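Local coordinates for 33 kDa chaperonin (Thermotoga maritima, PDB 1VQ0), which probably acts as a redox-regulated molecular chaperone that protects thermally unfolding and oxidatively damaged proteins from irreversible aggregation, at residues 25-35 with 56-65; 161-169 with 181-190. One frame throughout, in Å; residues are numbered along the deposited sequence.

Overall arrangement
Both contacts lie on one large mixed sheet. Interaction 1 packs a helix on strand 24-30. Interaction 2 is a hairpin whose second strand, 176-187, is the next strand of that sheet. Their centres are about 12 Å apart. Backbone bonds join them: V29 N lies 2.9 Å from G182 O, and A184 N lies 2.9 Å from S27 O. The side chains meet too. R25 NH2 donates to Q186 OE1, and W65 packs against Q186. The L56 side chain of interaction 1 lies about 12 Å from the zinc ion, which C243, C245, C275 and C278 hold.

Interaction 1: residues 25-35 with 56-65; sequences RFSIVRMREVV and LIGAALVTPW. With EDO (1,2-ethanediol), chain F.
This is helix-on-sheet packing: R25, S27, V29 and M31, on and just beyond strand 24-30, meet helix 46-62 and the 3-10 segment 63-65. At one end R25 lies on the W65 indole. The guanidinium is stacked on the ring, planes 9° apart and centres 4.1 Å apart. R25 CD sits over the middle of the five-membered ring, 3.5 Å from its centroid. The R25 chain is extended from CG to NE, which carries it along the indole face. P64 CB lies over the opposite face. R25 NH2 also donates to O2 of the ethanediol at 3.0 Å, near the guanidinium plane. This molecule, probably from the crystallisation liquor, is also hydrogen-bonded to E160 and W72. S27 OG donates to L61 O; the modelled 2.5 Å is very short, so the exact length is doubtful. Further along, V29 CG1 touches L61 CD2 at 3.6 Å and I57 CG2 at 3.9 Å. M31 is the N-cap of helix 32-42. Its SD rests on A60 CB at 3.5 Å, and its bent end turns CE to L56. F26 and I28 point away from helix 46-62 and pack on helix 219-227. Strand 24-30 thus has a helix over each face and runs between strands 13-19 and 176-187.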
ATOM      1  N   ARG A  25      13.515 -20.963  -2.045  1.00 32.38           N
ATOM      2  CA  ARG A  25      14.312 -20.445  -0.940  1.00 32.98           C
ATOM      3  C   ARG A  25      13.632 -20.808   0.382  1.00 32.40           C
ATOM      4  O   ARG A  25      12.423 -20.968   0.445  1.00 30.32           O
ATOM      5  CB  ARG A  25      14.561 -18.917  -1.077  1.00 32.09           C
ATOM      6  CG  ARG A  25      13.376 -18.010  -0.805  1.00 34.57           C
ATOM      7  CD  ARG A  25      13.635 -16.544  -1.185  1.00 31.90           C
ATOM      8  NE  ARG A  25      12.518 -15.674  -0.835  1.00 33.86           N
ATOM      9  CZ  ARG A  25      12.404 -14.392  -1.183  1.00 35.57           C
ATOM     10  NH1 ARG A  25      13.272 -13.794  -1.985  1.00 35.34           N
ATOM     11  NH2 ARG A  25      11.404 -13.692  -0.724  1.00 38.22           N
ATOM     12  N   PHE A  26      14.444 -21.009   1.418  1.00 32.61           N
ATOM     13  CA  PHE A  26      13.916 -21.337   2.733  1.00 31.54           C
ATOM     14  C   PHE A  26      14.696 -20.591   3.810  1.00 32.63           C
ATOM     15  O   PHE A  26      15.888 -20.262   3.617  1.00 33.83           O
ATOM     16  CB  PHE A  26      13.980 -22.854   3.018  1.00 31.66           C
ATOM     17  CG  PHE A  26      15.374 -23.403   3.081  1.00 30.84           C
ATOM     18  CD1 PHE A  26      16.136 -23.262   4.236  1.00 30.63           C
ATOM     19  CD2 PHE A  26      15.933 -24.027   1.975  1.00 32.12           C
ATOM     20  CE1 PHE A  26      17.435 -23.709   4.272  1.00 31.71           C
ATOM     21  CE2 PHE A  26      17.229 -24.473   1.999  1.00 31.01           C
ATOM     22  CZ  PHE A  26      17.980 -24.304   3.165  1.00 26.83           C
ATOM     23  N   SER A  27      14.040 -20.489   4.966  1.00 30.86           N
ATOM     24  CA  SER A  27      14.394 -19.717   6.154  1.00 32.35           C
ATOM     25  C   SER A  27      13.838 -20.554   7.292  1.00 31.32           C
ATOM     26  O   SER A  27      12.686 -20.987   7.202  1.00 28.75           O
ATOM     27  CB  SER A  27      13.547 -18.407   6.148  1.00 32.58           C
ATOM     28  OG  SER A  27      14.259 -17.402   6.732  1.00 44.96           O
ATOM     29  N   ILE A  28      14.596 -20.751   8.364  1.00 31.58           N
ATOM     30  CA  ILE A  28      14.064 -21.370   9.598  1.00 31.50           C
ATOM     31  C   ILE A  28      14.780 -20.743  10.802  1.00 30.93           C
ATOM     32  O   ILE A  28      15.988 -20.487  10.783  1.00 29.45           O
ATOM     33  CB  ILE A  28      14.222 -22.923   9.587  1.00 31.81           C
ATOM     34  CG1 ILE A  28      13.568 -23.572  10.800  1.00 30.53           C
ATOM     35  CG2 ILE A  28      15.717 -23.323   9.568  1.00 33.08           C
ATOM     36  CD1 ILE A  28      13.256 -25.078  10.618  1.00 29.66           C
ATOM     37  N   VAL A  29      14.019 -20.443  11.826  1.00 30.92           N
ATOM     38  CA  VAL A  29      14.515 -19.541  12.894  1.00 30.74           C
ATOM     39  C   VAL A  29      14.099 -20.107  14.244  1.00 30.53           C
ATOM     40  O   VAL A  29      13.005 -20.643  14.390  1.00 29.91           O
ATOM     41  CB  VAL A  29      14.078 -18.056  12.695  1.00 31.04           C
ATOM     42  CG1 VAL A  29      12.587 -17.821  13.011  1.00 32.67           C
ATOM     43  CG2 VAL A  29      14.958 -17.111  13.512  1.00 31.18           C
ATOM     44  N   ARG A  30      15.028 -20.069  15.179  1.00 29.71           N
ATOM     45  CA  ARG A  30      14.739 -20.307  16.581  1.00 31.61           C
ATOM     46  C   ARG A  30      15.130 -19.036  17.326  1.00 30.12           C
ATOM     47  O   ARG A  30      16.310 -18.648  17.352  1.00 27.54           O
ATOM     48  CB  ARG A  30      15.579 -21.458  17.119  1.00 32.32           C
ATOM     49  CG  ARG A  30      15.175 -22.828  16.595  1.00 39.54           C
ATOM     50  CD  ARG A  30      14.240 -23.578  17.495  1.00 47.17           C
ATOM     51  NE  ARG A  30      14.942 -24.594  18.273  1.00 52.64           N
ATOM     52  CZ  ARG A  30      14.586 -25.053  19.469  1.00 56.66           C
ATOM     53  NH1 ARG A  30      13.518 -24.581  20.110  1.00 53.98           N
ATOM     54  NH2 ARG A  30      15.363 -25.969  20.058  1.00 59.45           N
ATOM     55  N   MET A  31      14.161 -18.423  17.957  1.00 27.48           N
ATOM     56  CA  MET A  31      14.400 -17.137  18.539  1.00 30.03           C
ATOM     57  C   MET A  31      13.613 -16.818  19.823  1.00 30.98           C
ATOM     58  O   MET A  31      13.175 -15.676  20.016  1.00 30.43           O
ATOM     59  CB  MET A  31      14.184 -16.061  17.459  1.00 29.76           C
ATOM     60  CG  MET A  31      12.777 -16.056  16.767  1.00 30.07           C
ATOM     61  SD  MET A  31      12.681 -14.827  15.463  1.00 34.05           S
ATOM     62  CE  MET A  31      12.243 -13.481  16.439  1.00 24.90           C
ATOM     63  N   ARG A  32      13.498 -17.803  20.703  1.00 33.28           N
ATOM     64  CA  ARG A  32      12.883 -17.582  21.998  1.00 36.02           C
ATOM     65  C   ARG A  32      13.487 -16.421  22.782  1.00 35.92           C
ATOM     66  O   ARG A  32      12.731 -15.647  23.410  1.00 37.26           O
ATOM     67  CB  ARG A  32      12.787 -18.853  22.835  1.00 36.89           C
ATOM     68  CG  ARG A  32      13.979 -19.324  23.470  1.00 41.05           C
ATOM     69  CD  ARG A  32      13.667 -20.326  24.549  1.00 41.45           C
ATOM     70  NE  ARG A  32      14.872 -20.784  25.224  1.00 45.60           N
ATOM     71  CZ  ARG A  32      14.924 -21.827  26.040  1.00 48.58           C
ATOM     72  NH1 ARG A  32      13.841 -22.554  26.322  1.00 50.71           N
ATOM     73  NH2 ARG A  32      16.073 -22.158  26.585  1.00 52.20           N
ATOM     74  N   GLU A  33      14.801 -16.263  22.714  1.00 34.18           N
ATOM     75  CA  GLU A  33      15.469 -15.175  23.427  1.00 34.70           C
ATOM     76  C   GLU A  33      15.007 -13.793  22.965  1.00 32.67           C
ATOM     77  O   GLU A  33      14.809 -12.893  23.761  1.00 33.00           O
ATOM     78  CB  GLU A  33      16.989 -15.277  23.221  1.00 36.39           C
ATOM     79  CG  GLU A  33      17.643 -16.249  24.183  1.00 44.27           C
ATOM     80  CD  GLU A  33      19.171 -16.134  24.227  1.00 55.48           C
ATOM     81  OE1 GLU A  33      19.711 -14.995  24.163  1.00 59.81           O
ATOM     82  OE2 GLU A  33      19.831 -17.200  24.353  1.00 61.17           O
ATOM     83  N   VAL A  34      14.801 -13.658  21.661  1.00 30.41           N
ATOM     84  CA  VAL A  34      14.359 -12.432  21.067  1.00 29.80           C
ATOM     85  C   VAL A  34      12.917 -12.094  21.516  1.00 30.54           C
ATOM     86  O   VAL A  34      12.631 -10.975  21.930  1.00 31.61           O
ATOM     87  CB  VAL A  34      14.416 -12.550  19.540  1.00 27.52           C
ATOM     88  CG1 VAL A  34      13.916 -11.290  18.920  1.00 27.30           C
ATOM     89  CG2 VAL A  34      15.802 -12.779  19.089  1.00 27.12           C
ATOM     90  N   VAL A  35      12.034 -13.093  21.436  1.00 30.36           N
ATOM     91  CA  VAL A  35      10.652 -12.923  21.821  1.00 30.63           C
ATOM     92  C   VAL A  35      10.557 -12.747  23.357  1.00 30.06           C
ATOM     93  O   VAL A  35       9.723 -11.970  23.860  1.00 29.95           O
ATOM     94  CB  VAL A  35       9.762 -14.062  21.232  1.00 29.55           C
ATOM     95  CG1 VAL A  35       8.363 -13.925  21.654  1.00 25.10           C
ATOM     96  CG2 VAL A  35       9.810 -14.024  19.740  1.00 32.28           C
ATOM     97  N   LEU A  56       7.092 -10.908  14.997  1.00 30.65           N
ATOM     98  CA  LEU A  56       8.560 -10.838  15.059  1.00 31.16           C
ATOM     99  C   LEU A  56       9.206 -12.015  14.324  1.00 31.56           C
ATOM    100  O   LEU A  56      10.149 -11.835  13.599  1.00 30.41           O
ATOM    101  CB  LEU A  56       9.075 -10.812  16.511  1.00 30.05           C
ATOM    102  CG  LEU A  56       8.700  -9.590  17.324  1.00 33.21           C
ATOM    103  CD1 LEU A  56       9.070  -9.689  18.835  1.00 27.99           C
ATOM    104  CD2 LEU A  56       9.386  -8.376  16.676  1.00 31.95           C
ATOM    105  N   ILE A  57       8.689 -13.216  14.524  1.00 30.78           N
ATOM    106  CA  ILE A  57       9.212 -14.398  13.794  1.00 30.88           C
ATOM    107  C   ILE A  57       9.062 -14.169  12.272  1.00 32.26           C
ATOM    108  O   ILE A  57      10.015 -14.307  11.525  1.00 31.77           O
ATOM    109  CB  ILE A  57       8.509 -15.683  14.251  1.00 29.32           C
ATOM    110  CG1 ILE A  57       8.878 -15.965  15.725  1.00 29.72           C
ATOM    111  CG2 ILE A  57       8.868 -16.886  13.365  1.00 30.29           C
ATOM    112  CD1 ILE A  57       7.870 -16.856  16.468  1.00 24.93           C
ATOM    113  N   GLY A  58       7.855 -13.801  11.856  1.00 33.43           N
ATOM    114  CA  GLY A  58       7.555 -13.409  10.468  1.00 32.90           C
ATOM    115  C   GLY A  58       8.588 -12.475   9.895  1.00 33.82           C
ATOM    116  O   GLY A  58       9.219 -12.792   8.906  1.00 33.95           O
ATOM    117  N   ALA A  59       8.750 -11.315  10.519  1.00 35.07           N
ATOM    118  CA  ALA A  59       9.787 -10.356  10.143  1.00 34.49           C
ATOM    119  C   ALA A  59      11.240 -10.970  10.057  1.00 34.80           C
ATOM    120  O   ALA A  59      11.990 -10.709   9.100  1.00 36.42           O
ATOM    121  CB  ALA A  59       9.729  -9.143  11.067  1.00 32.76           C
ATOM    122  N   ALA A  60      11.605 -11.770  11.052  1.00 32.03           N
ATOM    123  CA  ALA A  60      12.898 -12.442  11.081  1.00 32.10           C
ATOM    124  C   ALA A  60      13.099 -13.375   9.922  1.00 32.01           C
ATOM    125  O   ALA A  60      14.175 -13.444   9.378  1.00 30.03           O
ATOM    126  CB  ALA A  60      13.062 -13.215  12.329  1.00 30.90           C
ATOM    127  N   LEU A  61      12.052 -14.109   9.568  1.00 31.97           N
ATOM    128  CA  LEU A  61      12.166 -15.112   8.510  1.00 32.10           C
ATOM    129  C   LEU A  61      12.522 -14.546   7.145  1.00 31.61           C
ATOM    130  O   LEU A  61      13.114 -15.260   6.307  1.00 32.56           O
ATOM    131  CB  LEU A  61      10.888 -15.963   8.433  1.00 31.98           C
ATOM    132  CG  LEU A  61      10.753 -16.999   9.562  1.00 29.53           C
ATOM    133  CD1 LEU A  61       9.372 -17.595   9.543  1.00 31.94           C
ATOM    134  CD2 LEU A  61      11.739 -18.125   9.519  1.00 33.65           C
ATOM    135  N   VAL A  62      12.177 -13.271   6.904  1.00 31.80           N
ATOM    136  CA  VAL A  62      12.430 -12.631   5.589  1.00 30.70           C
ATOM    137  C   VAL A  62      13.776 -11.917   5.602  1.00 31.35           C
ATOM    138  O   VAL A  62      14.250 -11.543   4.547  1.00 32.62           O
ATOM    139  CB  VAL A  62      11.317 -11.652   5.110  1.00 31.02           C
ATOM    140  CG1 VAL A  62       9.927 -12.360   5.046  1.00 32.46           C
ATOM    141  CG2 VAL A  62      11.188 -10.505   6.059  1.00 29.05           C
ATOM    142  N   THR A  63      14.435 -11.772   6.767  1.00 31.97           N
ATOM    143  CA  THR A  63      15.750 -11.032   6.801  1.00 30.92           C
ATOM    144  C   THR A  63      16.803 -11.423   5.773  1.00 31.02           C
ATOM    145  O   THR A  63      17.500 -10.533   5.291  1.00 31.30           O
ATOM    146  CB  THR A  63      16.444 -11.028   8.164  1.00 31.20           C
ATOM    147  OG1 THR A  63      16.484 -12.345   8.714  1.00 27.67           O
ATOM    148  CG2 THR A  63      15.637 -10.167   9.193  1.00 30.12           C
ATOM    149  N   PRO A  64      16.983 -12.715   5.469  1.00 30.95           N
ATOM    150  CA  PRO A  64      18.076 -13.120   4.516  1.00 31.85           C
ATOM    151  C   PRO A  64      17.876 -12.572   3.133  1.00 30.63           C
ATOM    152  O   PRO A  64      18.783 -12.595   2.341  1.00 29.53           O
ATOM    153  CB  PRO A  64      17.935 -14.636   4.442  1.00 31.06           C
ATOM    154  CG  PRO A  64      17.163 -14.981   5.661  1.00 31.30           C
ATOM    155  CD  PRO A  64      16.248 -13.882   5.967  1.00 30.83           C
ATOM    156  N   TRP A  65      16.669 -12.063   2.871  1.00 31.01           N
ATOM    157  CA  TRP A  65      16.237 -11.717   1.517  1.00 31.98           C
ATOM    158  C   TRP A  65      16.004 -10.248   1.352  1.00 32.64           C
ATOM    159  O   TRP A  65      15.646  -9.802   0.285  1.00 32.27           O
ATOM    160  CB  TRP A  65      15.002 -12.532   1.126  1.00 31.45           C
ATOM    161  CG  TRP A  65      15.211 -13.993   1.347  1.00 34.15           C
ATOM    162  CD1 TRP A  65      16.334 -14.742   0.985  1.00 37.63           C
ATOM    163  CD2 TRP A  65      14.334 -14.898   2.006  1.00 31.18           C
ATOM    164  NE1 TRP A  65      16.180 -16.041   1.404  1.00 39.15           N
ATOM    165  CE2 TRP A  65      14.963 -16.167   2.023  1.00 36.25           C
ATOM    166  CE3 TRP A  65      13.078 -14.777   2.587  1.00 39.24           C
ATOM    167  CZ2 TRP A  65      14.371 -17.287   2.607  1.00 37.67           C
ATOM    168  CZ3 TRP A  65      12.465 -15.915   3.155  1.00 39.15           C
ATOM    169  CH2 TRP A  65      13.113 -17.143   3.147  1.00 36.03           C
TER
HETATM  170  C1  EDO F 303      10.715  -9.068   1.261  1.00 34.69           C
HETATM  171  O1  EDO F 303       9.381  -8.713   0.959  1.00 35.39           O
HETATM  172  C2  EDO F 303      11.580  -9.600   0.117  1.00 36.52           C
HETATM  173  O2  EDO F 303      11.023 -10.723  -0.601  1.00 37.35           O

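Interaction 2: residues 161-169 with 181-190; sequences QIPSAFSIG and GGFAVQIIDR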
ATOM      1  N   GLN A 161       4.130 -11.947  -5.766  1.00 33.12           N
ATOM      2  CA  GLN A 161       4.027 -13.078  -6.671  1.00 34.12           C
ATOM      3  C   GLN A 161       5.004 -14.188  -6.338  1.00 32.89           C
ATOM      4  O   GLN A 161       5.574 -14.809  -7.215  1.00 33.91           O
ATOM      5  CB  GLN A 161       4.155 -12.611  -8.112  1.00 34.68           C
ATOM      6  CG  GLN A 161       2.930 -11.809  -8.591  1.00 37.95           C
ATOM      7  CD  GLN A 161       3.124 -11.290 -10.029  1.00 41.43           C
ATOM      8  OE1 GLN A 161       3.284 -12.108 -10.953  1.00 44.74           O
ATOM      9  NE2 GLN A 161       3.157  -9.946 -10.209  1.00 38.87           N
ATOM     10  N   ILE A 162       5.154 -14.433  -5.043  1.00 32.26           N
ATOM     11  CA  ILE A 162       6.040 -15.444  -4.510  1.00 31.60           C
ATOM     12  C   ILE A 162       5.160 -16.383  -3.702  1.00 32.93           C
ATOM     13  O   ILE A 162       4.797 -16.078  -2.506  1.00 33.84           O
ATOM     14  CB  ILE A 162       7.150 -14.811  -3.618  1.00 29.83           C
ATOM     15  CG1 ILE A 162       8.045 -13.950  -4.456  1.00 31.12           C
ATOM     16  CG2 ILE A 162       7.942 -15.902  -2.960  1.00 29.73           C
ATOM     17  CD1 ILE A 162       8.990 -13.030  -3.692  1.00 32.89           C
ATOM     18  N   PRO A 163       4.779 -17.501  -4.316  1.00 32.27           N
ATOM     19  CA  PRO A 163       4.043 -18.499  -3.565  1.00 33.67           C
ATOM     20  C   PRO A 163       4.859 -18.912  -2.338  1.00 33.46           C
ATOM     21  O   PRO A 163       6.079 -19.164  -2.438  1.00 35.42           O
ATOM     22  CB  PRO A 163       3.832 -19.672  -4.554  1.00 33.16           C
ATOM     23  CG  PRO A 163       4.282 -19.160  -5.953  1.00 34.33           C
ATOM     24  CD  PRO A 163       5.038 -17.889  -5.712  1.00 32.61           C
ATOM     25  N   SER A 164       4.187 -19.020  -1.211  1.00 32.49           N
ATOM     26  CA  SER A 164       4.832 -19.090   0.074  1.00 34.22           C
ATOM     27  C   SER A 164       4.073 -19.962   1.045  1.00 35.08           C
ATOM     28  O   SER A 164       2.839 -20.090   0.981  1.00 34.22           O
ATOM     29  CB  SER A 164       4.896 -17.661   0.688  1.00 34.48           C
ATOM     30  OG  SER A 164       5.660 -16.709  -0.091  1.00 34.99           O
ATOM     31  N   ALA A 165       4.842 -20.515   1.991  1.00 36.45           N
ATOM     32  CA  ALA A 165       4.329 -21.178   3.197  1.00 35.11           C
ATOM     33  C   ALA A 165       5.139 -20.688   4.360  1.00 35.04           C
ATOM     34  O   ALA A 165       6.379 -20.705   4.309  1.00 36.15           O
ATOM     35  CB  ALA A 165       4.463 -22.699   3.085  1.00 34.17           C
ATOM     36  N   PHE A 166       4.441 -20.194   5.373  1.00 34.67           N
ATOM     37  CA  PHE A 166       5.023 -19.835   6.683  1.00 35.62           C
ATOM     38  C   PHE A 166       4.408 -20.710   7.768  1.00 35.88           C
ATOM     39  O   PHE A 166       3.205 -20.937   7.790  1.00 36.84           O
ATOM     40  CB  PHE A 166       4.783 -18.380   7.035  1.00 34.88           C
ATOM     41  CG  PHE A 166       5.612 -17.388   6.272  1.00 35.84           C
ATOM     42  CD1 PHE A 166       5.326 -17.082   4.943  1.00 34.68           C
ATOM     43  CD2 PHE A 166       6.620 -16.697   6.911  1.00 32.80           C
ATOM     44  CE1 PHE A 166       6.065 -16.120   4.250  1.00 32.25           C
ATOM     45  CE2 PHE A 166       7.375 -15.787   6.232  1.00 31.91           C
ATOM     46  CZ  PHE A 166       7.081 -15.457   4.909  1.00 34.34           C
ATOM     47  N   SER A 167       5.237 -21.280   8.623  1.00 36.61           N
ATOM     48  CA  SER A 167       4.740 -21.931   9.830  1.00 35.03           C
ATOM     49  C   SER A 167       5.424 -21.350  11.023  1.00 34.56           C
ATOM     50  O   SER A 167       6.639 -21.325  11.064  1.00 32.89           O
ATOM     51  CB  SER A 167       4.946 -23.401   9.796  1.00 34.41           C
ATOM     52  OG  SER A 167       4.334 -24.014  10.934  1.00 37.39           O
ATOM     53  N   ILE A 168       4.617 -20.885  11.992  1.00 35.80           N
ATOM     54  CA  ILE A 168       5.075 -20.027  13.092  1.00 35.93           C
ATOM     55  C   ILE A 168       4.392 -20.414  14.395  1.00 36.98           C
ATOM     56  O   ILE A 168       3.190 -20.674  14.410  1.00 38.46           O
ATOM     57  CB  ILE A 168       4.773 -18.503  12.787  1.00 37.23           C
ATOM     58  CG1 ILE A 168       5.513 -17.982  11.546  1.00 36.89           C
ATOM     59  CG2 ILE A 168       5.167 -17.646  13.986  1.00 34.28           C
ATOM     60  CD1 ILE A 168       5.126 -16.570  11.149  1.00 33.63           C
ATOM     61  N   GLY A 169       5.153 -20.432  15.491  1.00 36.45           N
ATOM     62  CA  GLY A 169       4.636 -20.867  16.801  1.00 34.12           C
ATOM     63  C   GLY A 169       5.405 -20.200  17.921  1.00 34.61           C
ATOM     64  O   GLY A 169       6.633 -20.006  17.837  1.00 33.80           O
ATOM     65  N   GLY A 181       9.654 -19.790  17.253  1.00 35.31           N
ATOM     66  CA  GLY A 181      10.325 -20.166  16.034  1.00 35.47           C
ATOM     67  C   GLY A 181       9.399 -20.391  14.875  1.00 34.74           C
ATOM     68  O   GLY A 181       8.180 -20.307  14.991  1.00 33.80           O
ATOM     69  N   GLY A 182       9.997 -20.619  13.715  1.00 34.04           N
ATOM     70  CA  GLY A 182       9.191 -20.983  12.571  1.00 33.57           C
ATOM     71  C   GLY A 182       9.982 -21.136  11.309  1.00 33.19           C
ATOM     72  O   GLY A 182      11.214 -21.046  11.303  1.00 32.23           O
ATOM     73  N   PHE A 183       9.275 -21.394  10.226  1.00 33.40           N
ATOM     74  CA  PHE A 183       9.968 -21.441   8.934  1.00 34.05           C
ATOM     75  C   PHE A 183       9.146 -20.802   7.853  1.00 34.18           C
ATOM     76  O   PHE A 183       7.928 -20.600   8.022  1.00 33.66           O
ATOM     77  CB  PHE A 183      10.322 -22.880   8.550  1.00 33.20           C
ATOM     78  CG  PHE A 183       9.141 -23.794   8.450  1.00 34.39           C
ATOM     79  CD1 PHE A 183       8.326 -23.791   7.323  1.00 31.86           C
ATOM     80  CD2 PHE A 183       8.875 -24.707   9.485  1.00 33.67           C
ATOM     81  CE1 PHE A 183       7.230 -24.664   7.251  1.00 30.66           C
ATOM     82  CE2 PHE A 183       7.795 -25.531   9.449  1.00 25.10           C
ATOM     83  CZ  PHE A 183       6.966 -25.540   8.311  1.00 34.81           C
ATOM     84  N   ALA A 184       9.831 -20.504   6.754  1.00 35.28           N
ATOM     85  CA  ALA A 184       9.263 -19.972   5.511  1.00 36.28           C
ATOM     86  C   ALA A 184       9.837 -20.739   4.330  1.00 37.28           C
ATOM     87  O   ALA A 184      11.056 -20.931   4.229  1.00 38.48           O
ATOM     88  CB  ALA A 184       9.528 -18.439   5.361  1.00 35.73           C
ATOM     89  N   VAL A 185       8.950 -21.207   3.447  1.00 37.21           N
ATOM     90  CA  VAL A 185       9.351 -21.800   2.153  1.00 35.84           C
ATOM     91  C   VAL A 185       8.624 -21.018   1.040  1.00 35.11           C
ATOM     92  O   VAL A 185       7.406 -20.827   1.124  1.00 36.89           O
ATOM     93  CB  VAL A 185       9.065 -23.342   2.083  1.00 35.19           C
ATOM     94  CG1 VAL A 185       9.583 -23.969   0.797  1.00 35.48           C
ATOM     95  CG2 VAL A 185       9.731 -24.078   3.243  1.00 31.17           C
ATOM     96  N   GLN A 186       9.401 -20.564   0.038  1.00 33.43           N
ATOM     97  CA  GLN A 186       8.958 -19.650  -1.020  1.00 32.56           C
ATOM     98  C   GLN A 186       9.460 -20.042  -2.377  1.00 33.90           C
ATOM     99  O   GLN A 186      10.643 -20.386  -2.572  1.00 33.43           O
ATOM    100  CB  GLN A 186       9.412 -18.222  -0.699  1.00 32.41           C
ATOM    101  CG  GLN A 186       8.884 -17.726   0.660  1.00 34.27           C
ATOM    102  CD  GLN A 186       9.027 -16.203   0.948  1.00 36.79           C
ATOM    103  OE1 GLN A 186      10.123 -15.705   1.165  1.00 41.40           O
ATOM    104  NE2 GLN A 186       7.882 -15.493   1.021  1.00 34.30           N
ATOM    105  N   ILE A 187       8.546 -20.006  -3.334  1.00 34.47           N
ATOM    106  CA  ILE A 187       8.871 -20.346  -4.705  1.00 34.68           C
ATOM    107  C   ILE A 187       9.223 -19.079  -5.445  1.00 34.54           C
ATOM    108  O   ILE A 187       8.359 -18.268  -5.761  1.00 35.90           O
ATOM    109  CB  ILE A 187       7.738 -21.110  -5.384  1.00 34.12           C
ATOM    110  CG1 ILE A 187       7.568 -22.465  -4.680  1.00 35.64           C
ATOM    111  CG2 ILE A 187       8.088 -21.325  -6.808  1.00 33.36           C
ATOM    112  CD1 ILE A 187       6.308 -23.306  -5.090  1.00 35.29           C
ATOM    113  N   ILE A 188      10.513 -18.893  -5.685  1.00 33.10           N
ATOM    114  CA  ILE A 188      10.964 -17.663  -6.319  1.00 33.48           C
ATOM    115  C   ILE A 188      11.076 -17.835  -7.834  1.00 33.21           C
ATOM    116  O   ILE A 188      11.283 -16.863  -8.535  1.00 32.92           O
ATOM    117  CB  ILE A 188      12.286 -17.131  -5.697  1.00 32.74           C
ATOM    118  CG1 ILE A 188      13.344 -18.249  -5.660  1.00 32.96           C
ATOM    119  CG2 ILE A 188      11.979 -16.510  -4.309  1.00 33.24           C
ATOM    120  CD1 ILE A 188      14.802 -17.756  -5.448  1.00 33.03           C
ATOM    121  N   ASP A 189      10.908 -19.062  -8.318  1.00 33.37           N
ATOM    122  CA  ASP A 189      10.896 -19.336  -9.764  1.00 33.55           C
ATOM    123  C   ASP A 189       9.789 -20.354 -10.064  1.00 34.80           C
ATOM    124  O   ASP A 189       9.964 -21.597  -9.996  1.00 35.12           O
ATOM    125  CB  ASP A 189      12.263 -19.854 -10.197  1.00 33.32           C
ATOM    126  CG  ASP A 189      12.364 -20.115 -11.683  1.00 34.28           C
ATOM    127  OD1 ASP A 189      11.369 -20.135 -12.457  1.00 35.55           O
ATOM    128  OD2 ASP A 189      13.476 -20.292 -12.168  1.00 36.10           O
ATOM    129  N   ARG A 190       8.644 -19.797 -10.427  1.00 35.88           N
ATOM    130  CA  ARG A 190       7.447 -20.576 -10.683  1.00 36.21           C
ATOM    131  C   ARG A 190       7.482 -21.551 -11.855  1.00 37.67           C
ATOM    132  O   ARG A 190       6.487 -22.231 -12.089  1.00 38.82           O
ATOM    133  CB  ARG A 190       6.297 -19.609 -10.857  1.00 36.38           C
ATOM    134  CG  ARG A 190       5.690 -19.093  -9.533  1.00 36.15           C
ATOM    135  CD  ARG A 190       4.704 -17.937  -9.714  1.00 37.56           C
ATOM    136  NE  ARG A 190       5.319 -16.803 -10.420  1.00 42.11           N
ATOM    137  CZ  ARG A 190       4.717 -15.647 -10.719  1.00 45.42           C
ATOM    138  NH1 ARG A 190       3.458 -15.409 -10.355  1.00 45.10           N
ATOM    139  NH2 ARG A 190       5.385 -14.721 -11.399  1.00 45.97           N
TER
HETATM  140  O   HOH W   1       7.991 -16.572  -7.730  1.00 32.91           O
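F166 over A184, F183 over S167 and Q186 beside S164 are the main side-chain pairs of this beta hairpin. Strands 164-173 and 176-187 run antiparallel in it, and 164-173 is one of the two outermost strands of the sheet within this chain. Hydrogen-bonded pairs A165-V185, S167-F183 and G169-G181 alternate with non-hydrogen-bonded ones. A184 CB lies over one face of the F166 ring, 3.8 Å from its centroid. This side of the sheet, with S164 and Q186, is turned to helix 149-160. On the other side F183 CG stands between its backbone N and carbonyl carbon, chi1 59°. That swings the ring across to S167. S167 CB lies 3.6 Å from the F183 ring centroid, over the face. I204 of helix 194-205 packs on F183 and V185.

Q186 runs extended past CG to S164. Its NE2 donates to S164 OG at 2.8 Å, nearly in the amide plane. S164 OG in turn donates to I162 O at 2.6 Å, from above the carbonyl plane. With Q186 OE1 accepting from R25, both ends of the amide are held. A leucine here would probably leave S164 OG without its donor and R25 NH2 without this acceptor.

Past the strands, the planes of the R190 guanidinium and the Q161 amide are turned 63° from each other. R190 NH1 and NH2 both make weak hydrogen bonds to Q161 OE1. Q161 NE2 donates to E160 O of the second subunit. The carbonyl Q161 O sits over the guanidinium face. A water donates to Q161 O at 3.0 Å and to I187 O at 2.6 Å.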